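Local structure of leucine aminopeptidase 2, chloroplastic (Streptomyces sp. BC16019, 5LHK) at residues V263-G268 against E315-G320; G269-P274 against I339-N344. The protein is a manganese-binding metalloaminopeptidase of the M17 family that probably removes unsubstituted N-terminal amino acids from peptides. All coordinates share one frame; numbering follows the deposited sequence.

In the fold
Both contacts lie in the catalytic domain on the same side of the chain's centre, about 9 Å apart between their centres, and share one manganese ion. Contact 1 is buried: it closes the parallel pairing of strands 265-266 and 306-316, with main-chain bonds and an equal number from an amide and a hydroxyl side chain, plus a thioether at a ring edge. Contact 2 is partly buried and joins two loops without regular structure, where hydroxyl-to-backbone bonds and a salt bridge replace strand pairing. The segments alternate along the chain, 263-268 running straight into 269-274, and Gly268 O meets Thr342 OG1 at 2.6 Å, a probable hydrogen bond tying the loop after strand 265-266 to loop 339-344.

Contact 1: V263-G268 against E315-G320. With MN (manganese (II) ion), chain B; MN (manganese (II) ion), chain C.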
loop_
_atom_site.group_PDB
_atom_site.type_symbol
_atom_site.label_atom_id
_atom_site.label_comp_id
_atom_site.label_asym_id
_atom_site.label_seq_id
_atom_site.Cartn_x
_atom_site.Cartn_y
_atom_site.Cartn_z
ATOM N N VAL A 263 -9.890 -22.782 -15.360
ATOM C CA VAL A 263 -9.989 -21.344 -15.596
ATOM C C VAL A 263 -8.794 -20.990 -16.474
ATOM O O VAL A 263 -7.652 -20.967 -16.019
ATOM C CB VAL A 263 -10.028 -20.529 -14.289
ATOM C CG1 VAL A 263 -10.041 -19.035 -14.581
ATOM C CG2 VAL A 263 -11.270 -20.912 -13.483
ATOM N N THR A 264 -9.069 -20.751 -17.748
ATOM C CA THR A 264 -8.012 -20.566 -18.728
ATOM C C THR A 264 -7.304 -19.237 -18.552
ATOM O O THR A 264 -6.161 -19.096 -18.963
ATOM C CB THR A 264 -8.534 -20.690 -20.163
ATOM O OG1 THR A 264 -9.557 -19.713 -20.400
ATOM C CG2 THR A 264 -9.076 -22.099 -20.385
ATOM N N PHE A 265 -7.992 -18.267 -17.946
ATOM C CA PHE A 265 -7.398 -16.992 -17.587
ATOM C C PHE A 265 -8.140 -16.416 -16.400
ATOM O O PHE A 265 -9.342 -16.128 -16.486
ATOM C CB PHE A 265 -7.477 -16.016 -18.762
ATOM C CG PHE A 265 -6.769 -14.719 -18.504
ATOM C CD1 PHE A 265 -5.382 -14.676 -18.426
ATOM C CD2 PHE A 265 -7.491 -13.546 -18.309
ATOM C CE1 PHE A 265 -4.724 -13.477 -18.167
ATOM C CE2 PHE A 265 -6.844 -12.345 -18.049
ATOM C CZ PHE A 265 -5.457 -12.310 -17.985
ATOM N N ASP A 266 -7.425 -16.252 -15.293
ATOM C CA ASP A 266 -7.995 -15.672 -14.079
ATOM C C ASP A 266 -7.465 -14.262 -13.825
ATOM O O ASP A 266 -6.442 -14.093 -13.182
ATOM C CB ASP A 266 -7.711 -16.590 -12.889
ATOM C CG ASP A 266 -8.466 -16.177 -11.629
ATOM O OD1 ASP A 266 -9.326 -15.267 -11.701
ATOM O OD2 ASP A 266 -8.199 -16.782 -10.562
ATOM N N SER A 267 -8.187 -13.256 -14.317
ATOM C CA SER A 267 -7.855 -11.859 -14.021
ATOM C C SER A 267 -8.262 -11.409 -12.631
ATOM O O SER A 267 -7.804 -10.371 -12.164
ATOM C CB SER A 267 -8.524 -10.922 -15.011
ATOM O OG SER A 267 -9.893 -10.754 -14.669
ATOM N N GLY A 268 -9.161 -12.159 -12.004
ATOM C CA GLY A 268 -9.782 -11.747 -10.761
ATOM C C GLY A 268 -11.237 -11.374 -10.906
ATOM O O GLY A 268 -11.986 -11.458 -9.936
ATOM N N GLU A 315 -13.042 -18.175 -18.656
ATOM C CA GLU A 315 -12.220 -17.024 -18.301
ATOM C C GLU A 315 -12.925 -16.239 -17.196
ATOM O O GLU A 315 -14.153 -16.118 -17.213
ATOM C CB GLU A 315 -12.016 -16.099 -19.501
ATOM C CG GLU A 315 -11.090 -16.623 -20.579
ATOM C CD GLU A 315 -10.678 -15.545 -21.581
ATOM O OE1 GLU A 315 -9.699 -15.776 -22.316
ATOM O OE2 GLU A 315 -11.318 -14.468 -21.631
ATOM N N ASN A 316 -12.152 -15.698 -16.255
ATOM C CA ASN A 316 -12.662 -14.756 -15.249
ATOM C C ASN A 316 -12.169 -13.345 -15.574
ATOM O O ASN A 316 -11.004 -13.025 -15.345
ATOM C CB ASN A 316 -12.213 -15.200 -13.863
ATOM C CG ASN A 316 -12.830 -14.381 -12.750
ATOM O OD1 ASN A 316 -13.823 -13.670 -12.941
ATOM N ND2 ASN A 316 -12.231 -14.467 -11.574
ATOM N N MET A 317 -13.056 -12.519 -16.135
ATOM C CA MET A 317 -12.697 -11.203 -16.695
ATOM C C MET A 317 -13.559 -10.110 -16.094
ATOM O O MET A 317 -14.730 -10.358 -15.777
ATOM C CB MET A 317 -12.915 -11.188 -18.211
ATOM C CG MET A 317 -11.995 -12.110 -19.005
ATOM S SD MET A 317 -10.308 -11.473 -19.019
ATOM C CE MET A 317 -10.165 -10.814 -20.677
ATOM N N PRO A 318 -13.001 -8.893 -15.947
ATOM C CA PRO A 318 -13.836 -7.743 -15.629
ATOM C C PRO A 318 -14.543 -7.260 -16.884
ATOM O O PRO A 318 -13.974 -7.318 -17.984
ATOM C CB PRO A 318 -12.821 -6.700 -15.163
ATOM C CG PRO A 318 -11.621 -6.976 -16.010
ATOM C CD PRO A 318 -11.622 -8.471 -16.278
ATOM N N ASP A 319 -15.766 -6.772 -16.723
ATOM C CA ASP A 319 -16.607 -6.394 -17.855
ATOM C C ASP A 319 -17.880 -5.748 -17.347
ATOM O O ASP A 319 -18.260 -5.935 -16.188
ATOM C CB ASP A 319 -16.980 -7.630 -18.683
ATOM C CG ASP A 319 -17.576 -7.276 -20.011
ATOM O OD1 ASP A 319 -16.799 -6.829 -20.856
ATOM O OD2 ASP A 319 -18.806 -7.431 -20.203
ATOM N N GLY A 320 -18.535 -4.996 -18.225
ATOM C CA GLY A 320 -19.870 -4.461 -17.966
ATOM C C GLY A 320 -20.903 -5.506 -17.574
ATOM O O GLY A 320 -21.874 -5.170 -16.912
HETATM MN MN MN B . -8.612 -19.052 -9.998
HETATM MN MN MN C . -9.126 -16.292 -8.683
HETATM O O HOH W 1 -8.338 -18.056 -22.053
HETATM O O HOH W 2 -8.515 -18.395 -7.890
HETATM O O HOH W 3 -7.108 -16.297 -7.122
#
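Asp266 and Asn316 extend side by side from neighbouring parallel strands, their flat ends 27° apart. Asn316 ND2 donates to Asp266 OD1 at 3.0 Å, reaching it on the syn side but well out of the carboxylate plane. Both side chains run anti to their backbone N (chi1 -171° in Asp266), which brings amide and carboxylate level with each other. The bond probably steadies the carboxylate while its other oxygen, OD2, bridges the two manganese ions, at 2.4 Å from the chain B ion and 2.1 Å from the chain C ion; Asn316 is thus a second-shell residue, consistent with a part in positioning a first-shell ligand. Asn316 ND2 also donates to Thr342 O.

The backbones are joined by a nearly straight bond from Asn316 N to Phe265 O (2.9 Å). Asn316 O in turn takes two donors from Ser267: its N, in the carbonyl plane, and its OG at 2.6 Å, tilted from that plane. With chi1 at 78°, OG sits between the backbone N and carbonyl carbon, and the residue grips one oxygen with both groups.

On the sheet face carrying Phe265 and Glu315, the bent Met317 chain sets SD at the edge of the Phe265 ring, 3.6 Å from CD2, a Met-aromatic contact. A water links Thr264 OG1 to Glu315 OE1. That carboxylate also bonds Ser234 and forms a salt bridge with Arg324 of a second subunit.

The contact closes a beta-alpha-beta unit of strand 265-266, helix 286-301 and strand 306-316; helix 345-358 touches Val263 and Asn316, while helix 193-207 packs on Thr264 and Glu315.

Contact 2: G269-P274 against I339-N344; sequences GLSLKP and ITHTDN. With MN (manganese (II) ion), chain C.
Ser271 and Thr342 exchange hydrogen bonds between backbone and side chain. Ser271 N donates to Thr342 OG1 (2.8 Å), and Thr342 N donates to Ser271 OG (3.0 Å, 162° at the hydrogen); the Thr342 hydroxyl is also hydrogen-bonded to Gly268 O. Ser271 OG lies anti to its own carbonyl carbon (chi1 -50°), which turns it toward the amide of Thr342.

The charged interaction joins Lys273 to Asp343, whose side chains cross at about a right angle. Lys273 NZ meets the syn lone pair of Asp343 OD2 at 2.8 Å, with a weaker bond to OD1, the bend at chi4 (-67°) bringing the ammonium onto the carboxylate. NZ also donates to water 3, a manganese ligand, and water 4 spans Ser271 O and Asp343 OD2. With Lys273 cut back to an alanine, Asp343 OD2 is likely to lose its charged mate, though not water 4, and water 3 a donor.

Van der Waals contact is supplied by His341, whose CE1 lies 3.4 Å from Ser271 CB, with Ser271 OG above one ring face, offset toward the rim. At the ring edge, Asp343 N donates in plane to ND1 within the type I turn 341-344.

That turn presents Asp343 O and OD1 to the chain C manganese ion, at 2.1 and 2.2 Å. Asp266 and Glu345 complete its protein ligands, forming part of the two-metal site characteristic of M17 aminopeptidases.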
loop_
_atom_site.group_PDB
_atom_site.type_symbol
_atom_site.label_atom_id
_atom_site.label_comp_id
_atom_site.label_asym_id
_atom_site.label_seq_id
_atom_site.Cartn_x
_atom_site.Cartn_y
_atom_site.Cartn_z
ATOM N N GLY A 269 -11.641 -10.982 -12.114
ATOM C CA GLY A 269 -12.972 -10.438 -12.358
ATOM C C GLY A 269 -13.027 -8.986 -11.901
ATOM O O GLY A 269 -12.034 -8.271 -12.004
ATOM N N LEU A 270 -14.177 -8.565 -11.370
ATOM C CA LEU A 270 -14.358 -7.192 -10.878
ATOM C C LEU A 270 -13.478 -6.910 -9.676
ATOM O O LEU A 270 -13.002 -5.789 -9.524
ATOM C CB LEU A 270 -15.839 -6.901 -10.557
ATOM C CG LEU A 270 -16.749 -6.926 -11.802
ATOM C CD1 LEU A 270 -18.211 -6.731 -11.435
ATOM C CD2 LEU A 270 -16.335 -5.890 -12.853
ATOM N N SER A 271 -13.252 -7.941 -8.854
ATOM C CA SER A 271 -12.225 -7.949 -7.816
ATOM C C SER A 271 -10.885 -8.216 -8.501
ATOM O O SER A 271 -10.255 -9.289 -8.353
ATOM C CB SER A 271 -12.532 -9.010 -6.737
ATOM O OG SER A 271 -13.875 -8.911 -6.254
ATOM N N LEU A 272 -10.455 -7.211 -9.252
ATOM C CA LEU A 272 -9.387 -7.362 -10.216
ATOM C C LEU A 272 -8.060 -7.527 -9.495
ATOM O O LEU A 272 -7.797 -6.818 -8.525
ATOM C CB LEU A 272 -9.335 -6.138 -11.133
ATOM C CG LEU A 272 -8.424 -6.222 -12.363
ATOM C CD1 LEU A 272 -8.877 -7.342 -13.298
ATOM C CD2 LEU A 272 -8.461 -4.881 -13.075
ATOM N N LYS A 273 -7.248 -8.470 -9.970
ATOM C CA LYS A 273 -5.938 -8.721 -9.395
ATOM C C LYS A 273 -5.086 -7.463 -9.527
ATOM O O LYS A 273 -5.094 -6.849 -10.584
ATOM C CB LYS A 273 -5.234 -9.896 -10.074
ATOM C CG LYS A 273 -5.801 -11.240 -9.658
ATOM C CD LYS A 273 -5.183 -12.382 -10.436
ATOM C CE LYS A 273 -5.900 -13.694 -10.159
ATOM N NZ LYS A 273 -5.706 -14.139 -8.761
ATOM N N PRO A 274 -4.378 -7.069 -8.447
ATOM C CA PRO A 274 -3.630 -5.811 -8.498
ATOM C C PRO A 274 -2.556 -5.806 -9.594
ATOM O O PRO A 274 -1.757 -6.740 -9.682
ATOM C CB PRO A 274 -2.985 -5.716 -7.101
ATOM C CG PRO A 274 -3.821 -6.591 -6.227
ATOM C CD PRO A 274 -4.293 -7.706 -7.115
ATOM N N ILE A 339 -21.278 -14.281 -3.497
ATOM C CA ILE A 339 -19.979 -13.968 -4.082
ATOM C C ILE A 339 -19.432 -12.760 -3.339
ATOM O O ILE A 339 -19.749 -11.634 -3.687
ATOM C CB ILE A 339 -20.108 -13.673 -5.597
ATOM C CG1 ILE A 339 -20.717 -14.877 -6.341
ATOM C CG2 ILE A 339 -18.762 -13.272 -6.207
ATOM C CD1 ILE A 339 -19.905 -16.157 -6.275
ATOM N N THR A 340 -18.625 -12.981 -2.308
ATOM C CA THR A 340 -18.043 -11.856 -1.542
ATOM C C THR A 340 -16.716 -11.342 -2.122
ATOM O O THR A 340 -16.257 -10.270 -1.747
ATOM C CB THR A 340 -17.849 -12.245 -0.065
ATOM O OG1 THR A 340 -17.122 -13.471 0.009
ATOM C CG2 THR A 340 -19.218 -12.403 0.632
ATOM N N HIS A 341 -16.114 -12.122 -3.020
ATOM C CA HIS A 341 -14.872 -11.768 -3.698
ATOM C C HIS A 341 -14.836 -12.527 -5.045
ATOM O O HIS A 341 -14.848 -13.765 -5.054
ATOM C CB HIS A 341 -13.665 -12.143 -2.822
ATOM C CG HIS A 341 -12.404 -11.414 -3.171
ATOM N ND1 HIS A 341 -11.800 -11.529 -4.400
ATOM C CD2 HIS A 341 -11.628 -10.566 -2.455
ATOM C CE1 HIS A 341 -10.707 -10.790 -4.432
ATOM N NE2 HIS A 341 -10.585 -10.187 -3.265
ATOM N N THR A 342 -14.783 -11.796 -6.167
ATOM C CA THR A 342 -14.891 -12.425 -7.490
ATOM C C THR A 342 -13.646 -13.238 -7.888
ATOM O O THR A 342 -13.694 -14.024 -8.842
ATOM C CB THR A 342 -15.259 -11.439 -8.629
ATOM O OG1 THR A 342 -14.185 -10.528 -8.899
ATOM C CG2 THR A 342 -16.506 -10.662 -8.294
ATOM N N ASP A 343 -12.538 -13.013 -7.193
ATOM C CA ASP A 343 -11.298 -13.755 -7.406
ATOM C C ASP A 343 -11.247 -15.130 -6.718
ATOM O O ASP A 343 -10.295 -15.883 -6.929
ATOM C CB ASP A 343 -10.081 -12.927 -6.980
ATOM C CG ASP A 343 -8.803 -13.330 -7.716
ATOM O OD1 ASP A 343 -8.860 -14.141 -8.679
ATOM O OD2 ASP A 343 -7.725 -12.818 -7.343
ATOM N N ASN A 344 -12.252 -15.459 -5.911
ATOM C CA ASN A 344 -12.423 -16.822 -5.427
ATOM C C ASN A 344 -13.458 -17.541 -6.288
ATOM O O ASN A 344 -14.453 -18.086 -5.791
ATOM C CB ASN A 344 -12.790 -16.852 -3.936
ATOM C CG ASN A 344 -11.599 -16.554 -3.031
ATOM O OD1 ASN A 344 -10.526 -16.196 -3.494
ATOM N ND2 ASN A 344 -11.792 -16.697 -1.729
HETATM MN MN MN C . -9.126 -16.292 -8.683
HETATM O O HOH W 4 -7.979 -10.014 -6.874
HETATM O O HOH W 3 -7.108 -16.297 -7.122
HETATM O O HOH W 2 -8.515 -18.395 -7.890
#